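Local coordinates for protein ZmpA Glycopeptidase (Clostridium perfringens, PDB 6XSX) that is a metalloprotease whose M60 catalytic module, the part described here, probably cleaves glycosylated polypeptides, at residues F78-N86 with I241-N249; V297-R308 with H351-L360. One frame throughout, in Å; residues are numbered along the deposited sequence.

Interaction 1 of 2, residues F78-N86 with I241-N249; sequences FKQMDSQHN and ISMLKWLDN. With EDO (1,2-ethanediol), chain D; EDO (1,2-ethanediol), chain H.
CB of Gln84 meets the Trp246 indole obliquely, 4.2 Å from CE3, while Asp248 OD2 lies in the ring plane at the indole edge. Gln84 serves a second flat group too: its CG stands over the centre of one face of the His85 imidazole. These residues lie on loops leaving strands 75-80 and 240-244 of the large mixed sheet in the M60 peptidase domain. The two strands are not neighbours in that sheet, and the contact exemplifies how distant strand ends can be joined through the loops that follow them. Ser83 makes an ST turn, its OG accepting from His85 N, and its carbonyl O takes the Trp246 N-H at 2.9 Å and 160°, with the donor above the carbonyl plane. Beside it, the Asp82 carboxylate packs against Leu244 CD2 and forms a salt bridge with Arg111. Bends at chi2 (-92°) and chi4 bring Lys79 NZ to the backbone O of both Gln80 and Asn86, 2.8 Å from each; it also meets Met243 SD tip to tip at 3.4 Å. Water 2 accepts from Lys79 NZ and Asp82 N and, 2.7 Å from Leu244 O, can donate to it, bridging the segments. Lys245, extended beyond CG, sends NZ to water 3, itself bound to Gln84 O, and to Asn86 OD1 at 2.8 Å, approaching from above the amide carbonyl plane.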
# COMPACT_ATOMS: atom_id res chain seq x y z
N PHE A 78 -24.55 7.17 7.70
CA PHE A 78 -24.33 8.60 7.56
C PHE A 78 -22.84 8.86 7.74
O PHE A 78 -22.23 8.38 8.71
CB PHE A 78 -25.15 9.40 8.58
CG PHE A 78 -24.74 10.85 8.77
CD1 PHE A 78 -24.94 11.79 7.77
CD2 PHE A 78 -24.17 11.28 9.96
CE1 PHE A 78 -24.56 13.11 7.94
CE2 PHE A 78 -23.78 12.60 10.13
CZ PHE A 78 -23.98 13.52 9.12
N LYS A 79 -22.26 9.61 6.80
CA LYS A 79 -20.86 9.98 6.88
C LYS A 79 -20.74 11.50 6.85
O LYS A 79 -21.05 12.12 5.83
CB LYS A 79 -20.07 9.27 5.76
CG LYS A 79 -18.55 9.43 5.80
CD LYS A 79 -18.07 10.61 4.97
CE LYS A 79 -16.56 10.76 4.89
NZ LYS A 79 -16.00 11.34 6.13
N GLN A 80 -20.33 12.07 7.98
CA GLN A 80 -20.03 13.49 8.11
C GLN A 80 -18.73 13.78 7.37
O GLN A 80 -17.77 13.01 7.47
CB GLN A 80 -19.91 13.85 9.59
CG GLN A 80 -19.10 15.12 9.87
CD GLN A 80 -19.82 16.40 9.51
OE1 GLN A 80 -20.92 16.68 9.99
NE2 GLN A 80 -19.18 17.20 8.66
N MET A 81 -18.70 14.90 6.63
CA MET A 81 -17.53 15.29 5.85
C MET A 81 -16.41 15.82 6.75
O MET A 81 -16.67 16.51 7.73
CB MET A 81 -17.88 16.37 4.81
CG MET A 81 -18.61 15.82 3.60
SD MET A 81 -17.69 14.45 2.85
CE MET A 81 -16.40 15.33 1.99
N ASP A 82 -15.16 15.48 6.37
CA ASP A 82 -13.94 16.14 6.83
C ASP A 82 -13.79 16.11 8.35
O ASP A 82 -13.45 17.13 8.97
CB ASP A 82 -13.88 17.59 6.32
CG ASP A 82 -12.46 18.09 6.10
OD1 ASP A 82 -11.51 17.40 6.52
OD2 ASP A 82 -12.33 19.18 5.50
N SER A 83 -14.00 14.93 8.94
CA SER A 83 -13.69 14.70 10.34
C SER A 83 -12.22 14.33 10.47
O SER A 83 -11.60 13.92 9.49
CB SER A 83 -14.59 13.60 10.89
OG SER A 83 -14.17 13.20 12.18
N GLN A 84 -11.66 14.45 11.68
CA GLN A 84 -10.34 13.91 11.94
C GLN A 84 -10.43 12.38 11.95
O GLN A 84 -9.43 11.69 11.76
CB GLN A 84 -9.76 14.44 13.26
CG GLN A 84 -10.38 13.78 14.48
CD GLN A 84 -9.94 14.38 15.79
OE1 GLN A 84 -10.71 15.06 16.46
NE2 GLN A 84 -8.69 14.14 16.17
N HIS A 85 -11.66 11.88 12.17
CA HIS A 85 -11.97 10.46 12.12
C HIS A 85 -12.69 10.14 10.81
O HIS A 85 -12.63 10.92 9.86
CB HIS A 85 -12.79 10.06 13.36
CG HIS A 85 -12.14 10.44 14.65
ND1 HIS A 85 -10.89 9.97 15.03
CD2 HIS A 85 -12.56 11.23 15.67
CE1 HIS A 85 -10.57 10.46 16.21
NE2 HIS A 85 -11.58 11.24 16.62
N ASN A 86 -13.38 8.99 10.77
CA ASN A 86 -14.06 8.54 9.56
C ASN A 86 -15.39 9.28 9.36
O ASN A 86 -15.85 9.41 8.22
CB ASN A 86 -14.21 7.02 9.54
CG ASN A 86 -12.88 6.29 9.62
OD1 ASN A 86 -11.93 6.63 8.91
ND2 ASN A 86 -12.80 5.28 10.47
N ILE A 241 -11.83 2.54 0.94
CA ILE A 241 -12.20 3.94 1.05
C ILE A 241 -10.96 4.80 1.28
O ILE A 241 -10.20 4.56 2.22
CB ILE A 241 -13.21 4.15 2.20
CG1 ILE A 241 -14.48 3.31 1.99
CG2 ILE A 241 -13.53 5.63 2.38
CD1 ILE A 241 -15.17 2.92 3.28
N SER A 242 -10.78 5.80 0.41
CA SER A 242 -9.90 6.94 0.66
C SER A 242 -10.77 8.18 0.85
O SER A 242 -11.58 8.51 -0.02
CB SER A 242 -8.91 7.14 -0.46
OG SER A 242 -8.35 5.91 -0.86
N MET A 243 -10.63 8.86 1.99
CA MET A 243 -11.50 9.99 2.26
C MET A 243 -10.70 11.15 2.84
O MET A 243 -9.65 10.96 3.46
CB MET A 243 -12.62 9.61 3.24
CG MET A 243 -12.12 9.17 4.59
SD MET A 243 -13.39 9.20 5.89
CE MET A 243 -14.23 7.64 5.59
N LEU A 244 -11.22 12.36 2.61
CA LEU A 244 -10.69 13.58 3.18
C LEU A 244 -10.86 13.50 4.70
O LEU A 244 -11.94 13.16 5.18
CB LEU A 244 -11.50 14.74 2.60
CG LEU A 244 -11.21 16.13 3.17
CD1 LEU A 244 -9.75 16.51 2.94
CD2 LEU A 244 -12.14 17.16 2.54
N LYS A 245 -9.79 13.82 5.42
CA LYS A 245 -9.85 13.89 6.87
C LYS A 245 -9.09 15.13 7.34
O LYS A 245 -8.23 15.65 6.63
CB LYS A 245 -9.19 12.65 7.49
CG LYS A 245 -9.95 11.34 7.35
CD LYS A 245 -9.37 10.28 8.26
CE LYS A 245 -9.91 8.90 7.97
NZ LYS A 245 -9.41 7.93 8.96
N TRP A 246 -9.42 15.59 8.55
CA TRP A 246 -8.73 16.73 9.12
C TRP A 246 -7.51 16.21 9.88
O TRP A 246 -7.65 15.72 11.00
CB TRP A 246 -9.70 17.51 10.02
CG TRP A 246 -9.10 18.66 10.77
CD1 TRP A 246 -8.18 19.55 10.31
CD2 TRP A 246 -9.43 19.08 12.11
NE1 TRP A 246 -7.88 20.47 11.27
CE2 TRP A 246 -8.65 20.22 12.38
CE3 TRP A 246 -10.30 18.61 13.10
CZ2 TRP A 246 -8.70 20.87 13.62
CZ3 TRP A 246 -10.36 19.26 14.31
CH2 TRP A 246 -9.57 20.38 14.57
N LEU A 247 -6.33 16.29 9.26
CA LEU A 247 -5.18 15.59 9.81
C LEU A 247 -4.09 16.58 10.23
O LEU A 247 -2.96 16.17 10.49
CB LEU A 247 -4.65 14.59 8.78
CG LEU A 247 -5.65 13.53 8.33
CD1 LEU A 247 -5.00 12.54 7.36
CD2 LEU A 247 -6.22 12.79 9.53
N ASP A 248 -4.45 17.87 10.32
CA ASP A 248 -3.48 18.94 10.51
C ASP A 248 -2.55 18.64 11.67
O ASP A 248 -1.35 18.89 11.58
CB ASP A 248 -4.16 20.30 10.70
CG ASP A 248 -4.77 20.86 9.43
OD1 ASP A 248 -4.76 20.15 8.40
OD2 ASP A 248 -5.23 22.01 9.47
N ASN A 249 -3.11 18.10 12.76
CA ASN A 249 -2.40 17.90 14.02
C ASN A 249 -1.78 16.50 14.06
O ASN A 249 -0.80 16.29 14.78
CB ASN A 249 -3.29 18.16 15.24
CG ASN A 249 -3.97 19.52 15.24
OD1 ASN A 249 -3.35 20.54 14.91
ND2 ASN A 249 -5.24 19.56 15.62
C1 EDO D . -14.89 2.07 10.37
O1 EDO D . -15.13 1.48 11.63
C2 EDO D . -15.74 3.27 10.26
O2 EDO D . -15.60 4.11 11.39
C1 EDO H . -4.13 5.40 -4.00
O1 EDO H . -4.39 6.72 -4.48
C2 EDO H . -5.19 4.74 -3.17
O2 EDO H . -5.65 5.48 -2.04
O HOH W 1 -13.55 12.44 7.53
O HOH W 2 -14.53 13.36 4.40
O HOH W 3 -8.87 9.06 11.30

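Interaction 2 of 2, residues V297-R308 with H351-L360; sequences VTNNMLPLHFER and HVAPLWQLQL
Met301 reaches into a hole formed by Val352, Leu355, Trp356 and Gln359, a knobs-into-holes contact between helices 301-309 and 347-361; the axes of segments 301-308 and 351-360 approach to 11.1 Å and cross at -42°. From CB, the chain leads to CG, which rests 4.0 Å from Val352 CG2. The bend at chi2 (-66°) carries SD across to 3.7 Å from Trp356 N, beside the edge of the indole as a Met-aromatic contact. The bend at chi3 then turns the methyl CE along the partner helix, 3.6 Å from Gln359 CB, close to Leu355 O and in the plane of the Trp356 ring at its rim.

That indole shows how one large side chain can be fixed from several directions. Leu304 CB covers one face as a CH-pi contact, 3.6 Å from the centroid of the six-membered ring and almost on its normal. Leu360 CG, from the indole's own helix, lies over the opposite face, Arg308 CB stands at the edge, and NE1 has its polar partner in Asp436. Toward the N-terminal end, Val297 CG1 packs 3.8 Å from Val352 CB, and Val352 CG2 touches Val297 O. Asn300, whose CB faces Val352 CG1, also touches His281 of the helix carrying an HExxH sequence, consistent with packing beside a metalloprotease active site.

At the far end the interface turns polar. Water 4 joins His305 ND1, Arg308 NH1 and Gln359 NE2, while His305 NE2 is hydrogen-bonded to Glu219 and Gln359 OE1 to Trp366 N. Leu360 CD2 lies over one face of the Arg308 guanidinium. With the arginine chain extended from CG to NE, NH1 donates to Gln359 O at 3.0 Å, the oxygen tilted 21° from the guanidinium plane.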
# COMPACT_ATOMS: atom_id res chain seq x y z
N VAL A 297 6.67 -3.58 9.90
CA VAL A 297 7.82 -3.71 9.03
C VAL A 297 7.32 -4.10 7.64
O VAL A 297 7.59 -3.38 6.67
CB VAL A 297 8.87 -4.69 9.60
CG1 VAL A 297 9.97 -5.00 8.61
CG2 VAL A 297 9.47 -4.18 10.91
N THR A 298 6.52 -5.17 7.58
CA THR A 298 6.22 -5.87 6.34
C THR A 298 5.30 -5.04 5.44
O THR A 298 5.31 -5.25 4.23
CB THR A 298 5.72 -7.30 6.57
OG1 THR A 298 4.55 -7.31 7.38
CG2 THR A 298 6.77 -8.21 7.17
N ASN A 299 4.55 -4.08 6.00
CA ASN A 299 3.56 -3.36 5.22
C ASN A 299 4.22 -2.39 4.23
O ASN A 299 3.60 -1.95 3.27
CB ASN A 299 2.43 -2.80 6.09
CG ASN A 299 1.48 -3.87 6.59
OD1 ASN A 299 1.50 -5.01 6.10
ND2 ASN A 299 0.62 -3.54 7.54
N ASN A 300 5.50 -2.09 4.47
CA ASN A 300 6.29 -1.22 3.61
C ASN A 300 6.55 -1.86 2.25
O ASN A 300 6.96 -1.19 1.31
CB ASN A 300 7.63 -0.91 4.27
CG ASN A 300 7.48 -0.14 5.55
OD1 ASN A 300 6.89 0.94 5.56
ND2 ASN A 300 7.99 -0.68 6.65
N MET A 301 6.37 -3.18 2.17
CA MET A 301 6.64 -3.87 0.92
C MET A 301 5.70 -3.34 -0.15
O MET A 301 6.05 -3.36 -1.34
CB MET A 301 6.47 -5.39 1.06
CG MET A 301 7.59 -6.05 1.85
SD MET A 301 9.22 -5.98 1.02
CE MET A 301 8.98 -7.21 -0.25
N LEU A 302 4.52 -2.86 0.27
CA LEU A 302 3.52 -2.39 -0.69
C LEU A 302 3.97 -1.08 -1.33
O LEU A 302 4.09 -1.01 -2.56
CB LEU A 302 2.11 -2.33 -0.09
CG LEU A 302 1.02 -1.94 -1.10
CD1 LEU A 302 0.83 -3.02 -2.16
CD2 LEU A 302 -0.31 -1.64 -0.41
N PRO A 303 4.21 0.03 -0.58
CA PRO A 303 4.68 1.26 -1.22
C PRO A 303 5.98 1.07 -2.02
O PRO A 303 6.12 1.66 -3.09
CB PRO A 303 4.76 2.27 -0.07
CG PRO A 303 4.84 1.41 1.19
CD PRO A 303 4.00 0.19 0.87
N LEU A 304 6.89 0.20 -1.54
CA LEU A 304 8.13 -0.05 -2.27
C LEU A 304 7.84 -0.65 -3.65
O LEU A 304 8.46 -0.24 -4.63
CB LEU A 304 9.07 -0.97 -1.47
CG LEU A 304 9.68 -0.38 -0.20
CD1 LEU A 304 10.34 -1.47 0.64
CD2 LEU A 304 10.68 0.72 -0.51
N HIS A 305 6.88 -1.58 -3.72
CA HIS A 305 6.50 -2.24 -4.96
C HIS A 305 5.95 -1.22 -5.96
O HIS A 305 6.34 -1.24 -7.14
CB HIS A 305 5.51 -3.39 -4.70
CG HIS A 305 4.89 -4.01 -5.90
ND1 HIS A 305 5.60 -4.78 -6.80
CD2 HIS A 305 3.60 -4.01 -6.33
CE1 HIS A 305 4.78 -5.24 -7.73
NE2 HIS A 305 3.55 -4.76 -7.48
N PHE A 306 5.08 -0.33 -5.46
CA PHE A 306 4.44 0.69 -6.27
C PHE A 306 5.49 1.68 -6.80
O PHE A 306 5.32 2.21 -7.89
CB PHE A 306 3.22 1.30 -5.57
CG PHE A 306 1.93 0.61 -5.94
CD1 PHE A 306 1.23 0.96 -7.09
CD2 PHE A 306 1.42 -0.43 -5.16
CE1 PHE A 306 0.06 0.31 -7.44
CE2 PHE A 306 0.25 -1.08 -5.52
CZ PHE A 306 -0.43 -0.71 -6.65
N GLU A 307 6.55 1.89 -6.01
CA GLU A 307 7.70 2.66 -6.47
C GLU A 307 8.40 1.93 -7.62
O GLU A 307 8.67 2.51 -8.67
CB GLU A 307 8.64 2.94 -5.30
CG GLU A 307 8.21 4.15 -4.49
CD GLU A 307 8.94 4.39 -3.19
OE1 GLU A 307 9.50 3.42 -2.62
OE2 GLU A 307 8.95 5.56 -2.75
N ARG A 308 8.67 0.63 -7.42
CA ARG A 308 9.40 -0.14 -8.42
C ARG A 308 8.61 -0.24 -9.73
O ARG A 308 9.19 -0.08 -10.79
CB ARG A 308 9.73 -1.54 -7.89
CG ARG A 308 10.37 -2.45 -8.93
CD ARG A 308 10.24 -3.90 -8.52
NE ARG A 308 11.13 -4.78 -9.27
CZ ARG A 308 11.39 -6.05 -8.97
NH1 ARG A 308 10.82 -6.64 -7.93
NH2 ARG A 308 12.22 -6.73 -9.73
N HIS A 351 14.70 -2.72 8.65
CA HIS A 351 14.16 -4.01 9.05
C HIS A 351 13.55 -4.72 7.85
O HIS A 351 13.59 -5.95 7.79
CB HIS A 351 13.22 -3.88 10.26
CG HIS A 351 13.97 -3.88 11.56
ND1 HIS A 351 14.35 -5.05 12.19
CD2 HIS A 351 14.44 -2.87 12.32
CE1 HIS A 351 15.01 -4.75 13.30
NE2 HIS A 351 15.08 -3.42 13.40
N VAL A 352 12.99 -3.96 6.90
CA VAL A 352 12.31 -4.55 5.76
C VAL A 352 13.32 -4.90 4.66
O VAL A 352 13.03 -5.76 3.82
CB VAL A 352 11.15 -3.67 5.23
CG1 VAL A 352 11.63 -2.56 4.30
CG2 VAL A 352 10.08 -4.51 4.53
N ALA A 353 14.50 -4.26 4.71
CA ALA A 353 15.52 -4.36 3.67
C ALA A 353 15.75 -5.80 3.19
O ALA A 353 15.73 -6.05 1.99
CB ALA A 353 16.81 -3.70 4.11
N PRO A 354 16.00 -6.79 4.09
CA PRO A 354 16.28 -8.16 3.65
C PRO A 354 15.17 -8.80 2.81
O PRO A 354 15.44 -9.63 1.94
CB PRO A 354 16.47 -8.93 4.97
CG PRO A 354 15.80 -8.06 6.01
CD PRO A 354 16.07 -6.65 5.55
N LEU A 355 13.93 -8.41 3.11
CA LEU A 355 12.75 -8.94 2.44
C LEU A 355 12.60 -8.26 1.08
O LEU A 355 12.27 -8.91 0.09
CB LEU A 355 11.51 -8.70 3.31
CG LEU A 355 11.48 -9.50 4.63
CD1 LEU A 355 10.34 -9.03 5.53
CD2 LEU A 355 11.36 -10.99 4.37
N TRP A 356 12.84 -6.95 1.05
CA TRP A 356 12.79 -6.19 -0.19
C TRP A 356 13.82 -6.74 -1.19
O TRP A 356 13.52 -6.88 -2.38
CB TRP A 356 12.99 -4.70 0.09
CG TRP A 356 12.96 -3.85 -1.15
CD1 TRP A 356 13.94 -3.03 -1.61
CD2 TRP A 356 11.89 -3.78 -2.11
NE1 TRP A 356 13.55 -2.42 -2.77
CE2 TRP A 356 12.30 -2.87 -3.12
CE3 TRP A 356 10.63 -4.38 -2.23
CZ2 TRP A 356 11.50 -2.56 -4.21
CZ3 TRP A 356 9.83 -4.07 -3.32
CH2 TRP A 356 10.27 -3.18 -4.30
N GLN A 357 15.02 -7.05 -0.69
CA GLN A 357 16.09 -7.60 -1.51
C GLN A 357 15.67 -8.91 -2.17
O GLN A 357 15.95 -9.12 -3.35
CB GLN A 357 17.35 -7.84 -0.68
CG GLN A 357 18.04 -6.56 -0.24
CD GLN A 357 19.35 -6.84 0.46
OE1 GLN A 357 19.43 -7.69 1.34
NE2 GLN A 357 20.38 -6.11 0.06
N LEU A 358 15.02 -9.79 -1.40
CA LEU A 358 14.54 -11.06 -1.93
C LEU A 358 13.49 -10.81 -3.02
O LEU A 358 13.41 -11.59 -3.97
CB LEU A 358 13.98 -11.94 -0.81
CG LEU A 358 14.99 -12.38 0.26
CD1 LEU A 358 14.31 -13.14 1.39
CD2 LEU A 358 16.12 -13.21 -0.35
N GLN A 359 12.71 -9.73 -2.88
CA GLN A 359 11.67 -9.37 -3.83
C GLN A 359 12.27 -8.75 -5.08
O GLN A 359 11.77 -8.94 -6.19
CB GLN A 359 10.64 -8.43 -3.19
CG GLN A 359 9.55 -7.96 -4.14
CD GLN A 359 8.61 -9.06 -4.58
OE1 GLN A 359 8.53 -10.13 -3.99
NE2 GLN A 359 7.89 -8.80 -5.66
N LEU A 360 13.37 -8.00 -4.92
CA LEU A 360 14.10 -7.49 -6.07
C LEU A 360 14.66 -8.67 -6.87
O LEU A 360 14.63 -8.66 -8.10
CB LEU A 360 15.22 -6.56 -5.59
CG LEU A 360 14.80 -5.18 -5.07
CD1 LEU A 360 15.96 -4.52 -4.33
CD2 LEU A 360 14.36 -4.29 -6.22
O HOH W 4 8.45 -5.82 -6.92
O HOH W 5 12.73 -9.95 -10.15

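From the N terminus, the chain passes through strand 75-80 and the loop after it, then travels 154 residues through further strands and helices before interaction 1 closes this long loop at the end of strand 240-244. Next comes helix 277-286, with its HExxH pattern, and then interaction 2, which closes a shorter loop, with 42 residues between 297-308 and 351-360. The two loops follow in series, neither nested nor crossed. The nearest atoms of interactions 1 and 2 are about 11 Å apart. Interaction 1 thus ties parts of the mixed sheet together, and interaction 2 packs helices 295-298 and 301-309 against helix 347-361. Both border the HExxH helix, probably metal-binding, which Leu247 nears without touching.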